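Side-chain contacts in signal recognition 54 kDa protein (Pyrococcus furiosus, PDB 3DM5), which is a subunit of the signal recognition particle that joins a helical bundle, a P-loop nucleotide-binding domain and a helical signal-peptide-binding domain: residues A[13-16]-A[17-21]; A[67-70]-A[71-75]; A[377-380]-A[381-384]; A[400-404]-A[405-409]. All coordinates share one frame; numbering follows the deposited sequence.

Interaction 1: residues A[13-16]-A[17-21]; sequences TLKK and IARAS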
loop_
_atom_site.group_PDB
_atom_site.type_symbol
_atom_site.label_atom_id
_atom_site.label_comp_id
_atom_site.label_asym_id
_atom_site.label_seq_id
_atom_site.Cartn_x
_atom_site.Cartn_y
_atom_site.Cartn_z
ATOM N N THR A 13 3.660 11.558 14.028
ATOM C CA THR A 13 4.032 12.957 14.021
ATOM C C THR A 13 4.472 13.328 15.425
ATOM O O THR A 13 5.345 14.161 15.594
ATOM C CB THR A 13 2.869 13.850 13.575
ATOM O OG1 THR A 13 1.933 13.995 14.653
ATOM C CG2 THR A 13 2.178 13.240 12.361
ATOM N N LEU A 14 3.874 12.691 16.429
ATOM C CA LEU A 14 4.221 12.965 17.822
ATOM C C LEU A 14 5.549 12.308 18.193
ATOM O O LEU A 14 6.347 12.899 18.922
ATOM C CB LEU A 14 3.099 12.536 18.784
ATOM C CG LEU A 14 1.829 13.392 18.741
ATOM C CD1 LEU A 14 0.963 13.102 19.929
ATOM C CD2 LEU A 14 2.175 14.876 18.691
ATOM N N LYS A 15 5.779 11.095 17.688
ATOM C CA LYS A 15 7.072 10.424 17.839
ATOM C C LYS A 15 8.171 11.258 17.203
ATOM O O LYS A 15 9.242 11.428 17.771
ATOM C CB LYS A 15 7.062 9.037 17.199
ATOM C CG LYS A 15 6.265 7.982 17.978
ATOM C CD LYS A 15 5.914 6.806 17.071
ATOM C CE LYS A 15 4.763 5.955 17.612
ATOM N NZ LYS A 15 5.214 4.643 18.171
ATOM N N LYS A 16 7.900 11.787 16.020
ATOM C CA LYS A 16 8.888 12.589 15.332
ATOM C C LYS A 16 9.309 13.719 16.236
ATOM O O LYS A 16 10.496 13.998 16.384
ATOM C CB LYS A 16 8.333 13.142 14.022
ATOM C CG LYS A 16 8.436 12.186 12.840
ATOM C CD LYS A 16 8.233 12.930 11.520
ATOM C CE LYS A 16 8.457 12.013 10.326
ATOM N NZ LYS A 16 8.362 12.757 9.033
ATOM N N ILE A 17 8.326 14.367 16.848
ATOM C CA ILE A 17 8.598 15.473 17.756
ATOM C C ILE A 17 9.453 15.020 18.941
ATOM O O ILE A 17 10.415 15.683 19.308
ATOM C CB ILE A 17 7.296 16.125 18.252
ATOM C CG1 ILE A 17 6.585 16.779 17.075
ATOM C CG2 ILE A 17 7.585 17.144 19.338
ATOM C CD1 ILE A 17 5.931 18.069 17.415
ATOM N N ALA A 18 9.103 13.879 19.521
ATOM C CA ALA A 18 9.810 13.380 20.682
ATOM C C ALA A 18 11.264 13.133 20.330
ATOM O O ALA A 18 12.150 13.256 21.173
ATOM C CB ALA A 18 9.169 12.098 21.180
ATOM N N ARG A 19 11.499 12.803 19.070
ATOM C CA ARG A 19 12.813 12.367 18.629
ATOM C C ARG A 19 13.587 13.505 17.985
ATOM O O ARG A 19 14.792 13.402 17.783
ATOM C CB ARG A 19 12.674 11.203 17.650
ATOM C CG ARG A 19 12.043 9.958 18.265
ATOM C CD ARG A 19 11.930 8.836 17.235
ATOM N NE ARG A 19 11.128 7.712 17.712
ATOM C CZ ARG A 19 10.714 6.708 16.941
ATOM N NH1 ARG A 19 11.029 6.687 15.648
ATOM N NH2 ARG A 19 9.979 5.726 17.459
ATOM N N ALA A 20 12.885 14.589 17.672
ATOM C CA ALA A 20 13.482 15.734 16.987
ATOM C C ALA A 20 14.765 16.199 17.662
ATOM O O ALA A 20 14.862 16.211 18.893
ATOM C CB ALA A 20 12.476 16.894 16.891
ATOM N N SER A 21 15.744 16.582 16.846
ATOM C CA SER A 21 17.005 17.105 17.355
ATOM C C SER A 21 16.773 18.416 18.104
ATOM O O SER A 21 17.352 18.645 19.161
ATOM C CB SER A 21 18.024 17.284 16.223
ATOM O OG SER A 21 17.619 18.292 15.313
#
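Lys15 and Arg19, one helical turn apart at the end of helix 5-19, meet through both backbone and side chain. The backbone bonds come first. Ile17 N donates to Thr13 O, Ala18 N to Leu14 O and Arg19 N to Lys15 O, the last at 2.9 Å. Beyond this the ladder frays: Ala20 N and Arg19 N both reach Lys16 O, each in a weak bond, and Ala20 is the first residue to leave helical backbone angles.

Among the side chains, Arg19 CG lies beside the backbone N (chi1 -63°), which leads the extended chain back past Lys15 O, 3.2 Å from CG. The guanidinium then has Lys15 CB over one face, near its rim, and Arg19 NH2 stands 4.2 Å from Lys15 CD. The two cationic ends, Lys15 NZ and Arg19 NH2, are 4.9 Å apart; both residues face Glu308 of the second subunit, whose carboxylate forms a salt bridge with Arg19 NE and probably offsets part of the charge. Lys16 turns elsewhere and pairs through NZ with Glu30.

The apolar side chains of Leu14 and Ile17 turn to the inside of the bundle. Leu14 meets Val79, while Ile17 packs against helices 25-41 and 71-86, on Leu31, Ile75 and Ile76. Polar outer residues and an apolar inner face are the pattern of an amphipathic helix, here the C-terminal end of the first helix of the SRP54 helical bundle.

Interaction 2: residues A[67-70]-A[71-75]; sequences AGIS and KKEHI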
loop_
_atom_site.group_PDB
_atom_site.type_symbol
_atom_site.label_atom_id
_atom_site.label_comp_id
_atom_site.label_asym_id
_atom_site.label_seq_id
_atom_site.Cartn_x
_atom_site.Cartn_y
_atom_site.Cartn_z
ATOM N N ALA A 67 6.552 26.284 33.377
ATOM C CA ALA A 67 7.784 26.015 34.120
ATOM C C ALA A 67 8.150 24.535 34.216
ATOM O O ALA A 67 7.373 23.731 34.738
ATOM C CB ALA A 67 7.676 26.607 35.516
ATOM N N GLY A 68 9.339 24.189 33.726
ATOM C CA GLY A 68 9.840 22.826 33.803
ATOM C C GLY A 68 9.304 21.893 32.727
ATOM O O GLY A 68 9.451 20.668 32.823
ATOM N N ILE A 69 8.680 22.474 31.703
ATOM C CA ILE A 69 8.116 21.717 30.587
ATOM C C ILE A 69 8.797 22.160 29.300
ATOM O O ILE A 69 8.764 23.343 28.967
ATOM C CB ILE A 69 6.594 21.964 30.463
ATOM C CG1 ILE A 69 5.862 21.457 31.704
ATOM C CG2 ILE A 69 6.025 21.287 29.232
ATOM C CD1 ILE A 69 6.104 19.998 31.994
ATOM N N SER A 70 9.417 21.228 28.577
ATOM C CA SER A 70 10.125 21.607 27.346
ATOM C C SER A 70 9.183 22.072 26.247
ATOM O O SER A 70 7.982 21.782 26.272
ATOM C CB SER A 70 11.012 20.477 26.815
ATOM O OG SER A 70 10.281 19.286 26.633
ATOM N N LYS A 71 9.738 22.797 25.281
ATOM C CA LYS A 71 8.973 23.223 24.116
ATOM C C LYS A 71 8.377 21.963 23.485
ATOM O O LYS A 71 7.198 21.912 23.151
ATOM C CB LYS A 71 9.879 23.958 23.123
ATOM C CG LYS A 71 11.116 24.605 23.762
ATOM C CD LYS A 71 12.254 23.588 23.934
ATOM C CE LYS A 71 13.373 24.089 24.851
ATOM N NZ LYS A 71 13.133 23.695 26.273
ATOM N N LYS A 72 9.211 20.938 23.383
ATOM C CA LYS A 72 8.858 19.641 22.830
ATOM C C LYS A 72 7.660 18.937 23.520
ATOM O O LYS A 72 6.759 18.435 22.854
ATOM C CB LYS A 72 10.114 18.761 22.870
ATOM C CG LYS A 72 10.046 17.505 22.073
ATOM C CD LYS A 72 11.287 16.659 22.323
ATOM C CE LYS A 72 12.493 17.182 21.570
ATOM N NZ LYS A 72 13.540 16.120 21.445
ATOM N N GLU A 73 7.649 18.893 24.849
ATOM C CA GLU A 73 6.581 18.213 25.570
ATOM C C GLU A 73 5.331 19.056 25.541
ATOM O O GLU A 73 4.222 18.563 25.764
ATOM C CB GLU A 73 6.958 17.986 27.033
ATOM C CG GLU A 73 8.153 17.093 27.262
ATOM C CD GLU A 73 8.775 17.328 28.625
ATOM O OE1 GLU A 73 8.777 18.500 29.081
ATOM O OE2 GLU A 73 9.255 16.349 29.234
ATOM N N HIS A 74 5.505 20.345 25.296
ATOM C CA HIS A 74 4.356 21.218 25.308
ATOM C C HIS A 74 3.660 21.136 23.963
ATOM O O HIS A 74 2.440 21.290 23.883
ATOM C CB HIS A 74 4.748 22.648 25.663
ATOM C CG HIS A 74 3.590 23.589 25.732
ATOM N ND1 HIS A 74 3.403 24.599 24.820
ATOM C CD2 HIS A 74 2.551 23.664 26.600
ATOM C CE1 HIS A 74 2.298 25.263 25.121
ATOM N NE2 HIS A 74 1.766 24.713 26.197
ATOM N N ILE A 75 4.435 20.880 22.910
ATOM C CA ILE A 75 3.854 20.636 21.596
ATOM C C ILE A 75 2.996 19.371 21.654
ATOM O O ILE A 75 1.858 19.357 21.195
ATOM C CB ILE A 75 4.919 20.422 20.513
ATOM C CG1 ILE A 75 5.810 21.657 20.368
ATOM C CG2 ILE A 75 4.235 20.115 19.196
ATOM C CD1 ILE A 75 5.177 22.768 19.586
#
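A capping box formed by Ser70 and Glu73 starts helix 71-86. Ser70 holds the N-cap position, and its OG accepts from Glu73 N at 3.2 Å, with an N-H...O angle of 152°. That contact depends on the serine rotamer: chi1 of 55° sets OG between the backbone N and the carbonyl carbon, turned to the first helical turn. In return Glu73 folds back, CG beside its own backbone N and the chain extended beyond, to bring OE1 within 2.8 Å of Ser70 N. The amide meets the anti side of the carboxylate, 26° out of its plane. A weak bond of 3.0 Å from Ser70 OG to the same Glu73 OE1 makes this oxygen a double acceptor, and its negative charge near the helix N-terminus probably interacts favourably with the helix dipole.

The regular ladder opens with His74 N donating to Ser70 O at 3.0 Å. Alongside, Ile69 CG2 lies 4.0 Å from His74 CB, the two side chains crossing at about a right angle. Val313 and Glu314 of the second subunit pack on Glu73 and Ile69. Reciprocal bonds between the N-cap and the third helical residue define the capping box, here at the start of the last helix of the bundle.

Interaction 3: residues A[377-380]-A[381-384]; sequences VIMD and SMTE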
loop_
_atom_site.group_PDB
_atom_site.type_symbol
_atom_site.label_atom_id
_atom_site.label_comp_id
_atom_site.label_asym_id
_atom_site.label_seq_id
_atom_site.Cartn_x
_atom_site.Cartn_y
_atom_site.Cartn_z
ATOM N N VAL A 377 35.434 5.376 18.217
ATOM C CA VAL A 377 36.215 6.064 17.193
ATOM C C VAL A 377 37.417 5.233 16.718
ATOM O O VAL A 377 37.754 5.224 15.534
ATOM C CB VAL A 377 36.689 7.444 17.683
ATOM C CG1 VAL A 377 37.576 8.098 16.652
ATOM C CG2 VAL A 377 35.497 8.322 17.980
ATOM N N ILE A 378 38.053 4.527 17.646
ATOM C CA ILE A 378 39.216 3.723 17.314
ATOM C C ILE A 378 38.821 2.510 16.476
ATOM O O ILE A 378 39.443 2.222 15.455
ATOM C CB ILE A 378 39.986 3.268 18.583
ATOM C CG1 ILE A 378 40.620 4.467 19.294
ATOM C CG2 ILE A 378 41.066 2.240 18.234
ATOM C CD1 ILE A 378 41.488 4.088 20.470
ATOM N N MET A 379 37.782 1.805 16.910
ATOM C CA MET A 379 37.315 0.618 16.204
ATOM C C MET A 379 36.787 0.941 14.801
ATOM O O MET A 379 36.869 0.119 13.903
ATOM C CB MET A 379 36.261 -0.120 17.035
ATOM C CG MET A 379 36.852 -0.891 18.199
ATOM S SD MET A 379 35.652 -1.764 19.228
ATOM C CE MET A 379 34.689 -0.384 19.845
ATOM N N ASP A 380 36.253 2.144 14.619
ATOM C CA ASP A 380 35.793 2.596 13.313
ATOM C C ASP A 380 36.965 2.807 12.369
ATOM O O ASP A 380 36.788 3.153 11.196
ATOM C CB ASP A 380 35.027 3.909 13.437
ATOM C CG ASP A 380 33.694 3.748 14.147
ATOM O OD1 ASP A 380 33.305 2.597 14.439
ATOM O OD2 ASP A 380 33.038 4.780 14.410
ATOM N N SER A 381 38.169 2.628 12.892
ATOM C CA SER A 381 39.355 2.754 12.072
ATOM C C SER A 381 40.000 1.387 11.895
ATOM O O SER A 381 41.037 1.243 11.239
ATOM C CB SER A 381 40.340 3.736 12.684
ATOM O OG SER A 381 41.498 3.808 11.874
ATOM N N MET A 382 39.377 0.383 12.492
ATOM C CA MET A 382 39.834 -0.976 12.309
ATOM C C MET A 382 39.094 -1.606 11.125
ATOM O O MET A 382 38.007 -1.154 10.731
ATOM C CB MET A 382 39.633 -1.794 13.587
ATOM C CG MET A 382 40.335 -1.227 14.831
ATOM S SD MET A 382 40.242 -2.339 16.257
ATOM C CE MET A 382 41.416 -1.557 17.348
ATOM N N THR A 383 39.699 -2.642 10.551
ATOM C CA THR A 383 39.074 -3.357 9.460
ATOM C C THR A 383 38.252 -4.495 10.028
ATOM O O THR A 383 38.295 -4.767 11.230
ATOM C CB THR A 383 40.106 -3.917 8.468
ATOM O OG1 THR A 383 40.936 -4.901 9.112
ATOM C CG2 THR A 383 40.958 -2.792 7.932
ATOM N N GLU A 384 37.501 -5.155 9.156
ATOM C CA GLU A 384 36.642 -6.259 9.553
ATOM C C GLU A 384 37.495 -7.360 10.144
ATOM O O GLU A 384 37.217 -7.851 11.236
ATOM C CB GLU A 384 35.844 -6.781 8.342
ATOM C CG GLU A 384 34.491 -7.355 8.679
ATOM C CD GLU A 384 33.568 -6.381 9.423
ATOM O OE1 GLU A 384 33.772 -5.146 9.371
ATOM O OE2 GLU A 384 32.617 -6.871 10.065
#
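Met382 N donates to Met379 O at 2.9 Å with an N-H...O angle of 154°, closing a type I beta turn where helix 369-379 ends. The donor stands well above the carbonyl plane, 69° out of it, and is not directed at a lone pair. One residue earlier, Ser381 N also reaches back, to Ile378 O, though the position of this nitrogen is less certain.

The turn carries the Met382 side chain back along the helix end. With CG beside the backbone N (chi1 -58°) and the rest extended, Met382 CG passes 3.6 Å from Ile378 O. The thioether then runs across the side chains of Met379 and Ile378: Met382 SD is 4.2 Å from Met379 CG, and Met382 CE touches Ile378 CG2 at 3.9 Å. These are apolar contacts between side chains that cross obliquely.

Asp380 leads away from residues 381-384; its OD2 forms a salt bridge with Lys376 and its OD1 a hydrogen bond with the Tyr334 hydroxyl. Ser381 OG bonds to Ile401 O, tying the turn to helix 395-405. Around the cluster, Met379 packs on Leu330 and Met333 of helix 330-341, Ile378 on Val412 and Leu415 of helix 409-427, and Met382 on Leu330 and Ile401, so the turn sits where four helices of the signal-peptide-binding domain converge.

Interaction 4: residues A[400-404]-A[405-409]; sequences RIARG and SGTST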
loop_
_atom_site.group_PDB
_atom_site.type_symbol
_atom_site.label_atom_id
_atom_site.label_comp_id
_atom_site.label_asym_id
_atom_site.label_seq_id
_atom_site.Cartn_x
_atom_site.Cartn_y
_atom_site.Cartn_z
ATOM N N ARG A 400 48.664 2.173 12.345
ATOM C CA ARG A 400 47.690 2.529 11.303
ATOM C C ARG A 400 46.346 2.892 11.951
ATOM O O ARG A 400 45.754 3.946 11.676
ATOM C CB ARG A 400 47.491 1.388 10.290
ATOM C CG ARG A 400 46.685 1.816 9.031
ATOM C CD ARG A 400 45.826 0.695 8.380
ATOM N NE ARG A 400 44.615 0.385 9.142
ATOM C CZ ARG A 400 44.367 -0.787 9.731
ATOM N NH1 ARG A 400 45.241 -1.778 9.634
ATOM N NH2 ARG A 400 43.243 -0.976 10.419
ATOM N N ILE A 401 45.875 2.004 12.820
ATOM C CA ILE A 401 44.639 2.231 13.547
ATOM C C ILE A 401 44.672 3.595 14.260
ATOM O O ILE A 401 43.754 4.410 14.118
ATOM C CB ILE A 401 44.374 1.073 14.522
ATOM C CG1 ILE A 401 44.279 -0.241 13.736
ATOM C CG2 ILE A 401 43.123 1.329 15.359
ATOM C CD1 ILE A 401 44.149 -1.463 14.586
ATOM N N ALA A 402 45.752 3.848 14.992
ATOM C CA ALA A 402 45.918 5.093 15.728
ATOM C C ALA A 402 45.882 6.302 14.794
ATOM O O ALA A 402 45.196 7.293 15.053
ATOM C CB ALA A 402 47.212 5.055 16.502
ATOM N N ARG A 403 46.630 6.211 13.702
ATOM C CA ARG A 403 46.646 7.258 12.685
ATOM C C ARG A 403 45.271 7.464 12.038
ATOM O O ARG A 403 44.804 8.600 11.909
ATOM C CB ARG A 403 47.709 6.938 11.630
ATOM C CG ARG A 403 47.601 7.721 10.335
ATOM C CD ARG A 403 48.966 7.809 9.677
ATOM N NE ARG A 403 48.897 7.671 8.225
ATOM C CZ ARG A 403 49.136 6.536 7.574
ATOM N NH1 ARG A 403 49.460 5.434 8.247
ATOM N NH2 ARG A 403 49.053 6.501 6.247
ATOM N N GLY A 404 44.627 6.361 11.648
ATOM C CA GLY A 404 43.308 6.404 11.030
ATOM C C GLY A 404 42.173 6.892 11.920
ATOM O O GLY A 404 41.166 7.394 11.424
ATOM N N SER A 405 42.326 6.745 13.235
ATOM C CA SER A 405 41.289 7.162 14.178
ATOM C C SER A 405 41.569 8.532 14.760
ATOM O O SER A 405 40.743 9.077 15.486
ATOM C CB SER A 405 41.159 6.152 15.315
ATOM O OG SER A 405 42.433 5.859 15.837
ATOM N N GLY A 406 42.736 9.083 14.444
ATOM C CA GLY A 406 43.142 10.377 14.968
ATOM C C GLY A 406 43.388 10.342 16.466
ATOM O O GLY A 406 43.136 11.314 17.175
ATOM N N THR A 407 43.866 9.203 16.949
ATOM C CA THR A 407 44.176 9.036 18.359
ATOM C C THR A 407 45.631 8.605 18.463
ATOM O O THR A 407 46.374 8.710 17.487
ATOM C CB THR A 407 43.259 7.986 19.030
ATOM O OG1 THR A 407 43.589 6.674 18.554
ATOM C CG2 THR A 407 41.792 8.273 18.729
ATOM N N SER A 408 46.037 8.119 19.632
ATOM C CA SER A 408 47.424 7.711 19.846
ATOM C C SER A 408 47.558 6.200 19.841
ATOM O O SER A 408 46.574 5.488 19.994
ATOM C CB SER A 408 47.925 8.232 21.189
ATOM O OG SER A 408 47.516 7.364 22.237
ATOM N N THR A 409 48.784 5.712 19.687
ATOM C CA THR A 409 49.033 4.284 19.803
ATOM C C THR A 409 48.788 3.859 21.245
ATOM O O THR A 409 48.552 2.684 21.532
ATOM C CB THR A 409 50.466 3.899 19.383
ATOM O OG1 THR A 409 51.407 4.489 20.286
ATOM C CG2 THR A 409 50.760 4.380 17.972
#
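Peptide groups are the flat partners through which Ala402 meets the residues after its helix. Ala402 CB lies over a face of the Ser408-Thr409 peptide, 3.5 Å from Ser408 C, with Thr409 CG2 reaching the same methyl at 3.9 Å. At the rim of its own peptide, Ala402 O receives Thr407 N in the carbonyl plane at 3.0 Å. Ile401 O takes two donors from one residue: Ser405 N at 2.9 Å, tilted 19° from the carbonyl plane, and Ser405 OG at 2.6 Å, tilted 32°. Ser381 OG of the neighbouring turn also bonds to it.

The serine hydroxyl gets there because chi1 of 49° places OG between the backbone N and the carbonyl carbon, folded over the last turn of the helix. Ser405 OG in turn accepts from Thr407 OG1 at 3.1 Å, giving a relay from threonine to serine to the Ile401 carbonyl.

Helix 395-405 closes with a Schellman motif. Gly406 takes a positive phi, which glycine adopts readily; Gly406 N makes a weak bond to Arg403 O at 3.3 Å, and Thr407 N supplies the bond that spans more residues. Ser408 is the N-cap of helix 409-427, its OG accepting from Asp411 N. Carbonyls left over at the end of one helix are supplied with side-chain and backbone donors from the connection, and the hydroxyl relay probably polarises the Ser405 O-H toward Ile401 O.

The four contacts follow one another along the chain and fall into two pairs. Interactions 1 and 2, whose centres are about 13 Å apart, lie in the N-terminal helical bundle and touch: Lys72 NZ reaches Ala20 O and Ala18 O, so the start of helix 71-86 supplies a donor to the end of helix 5-19. Interactions 3 and 4, about 9 Å apart, share the signal-peptide-binding domain, where Ser381 O meets Arg400 NH2. Between the pairs the centres are 31 to 43 Å apart, with the nucleotide-binding domain intervening in sequence. Each contact marks a helix end, and in this model both the helical bundle and the signal-peptide-binding domain lie against the second subunit.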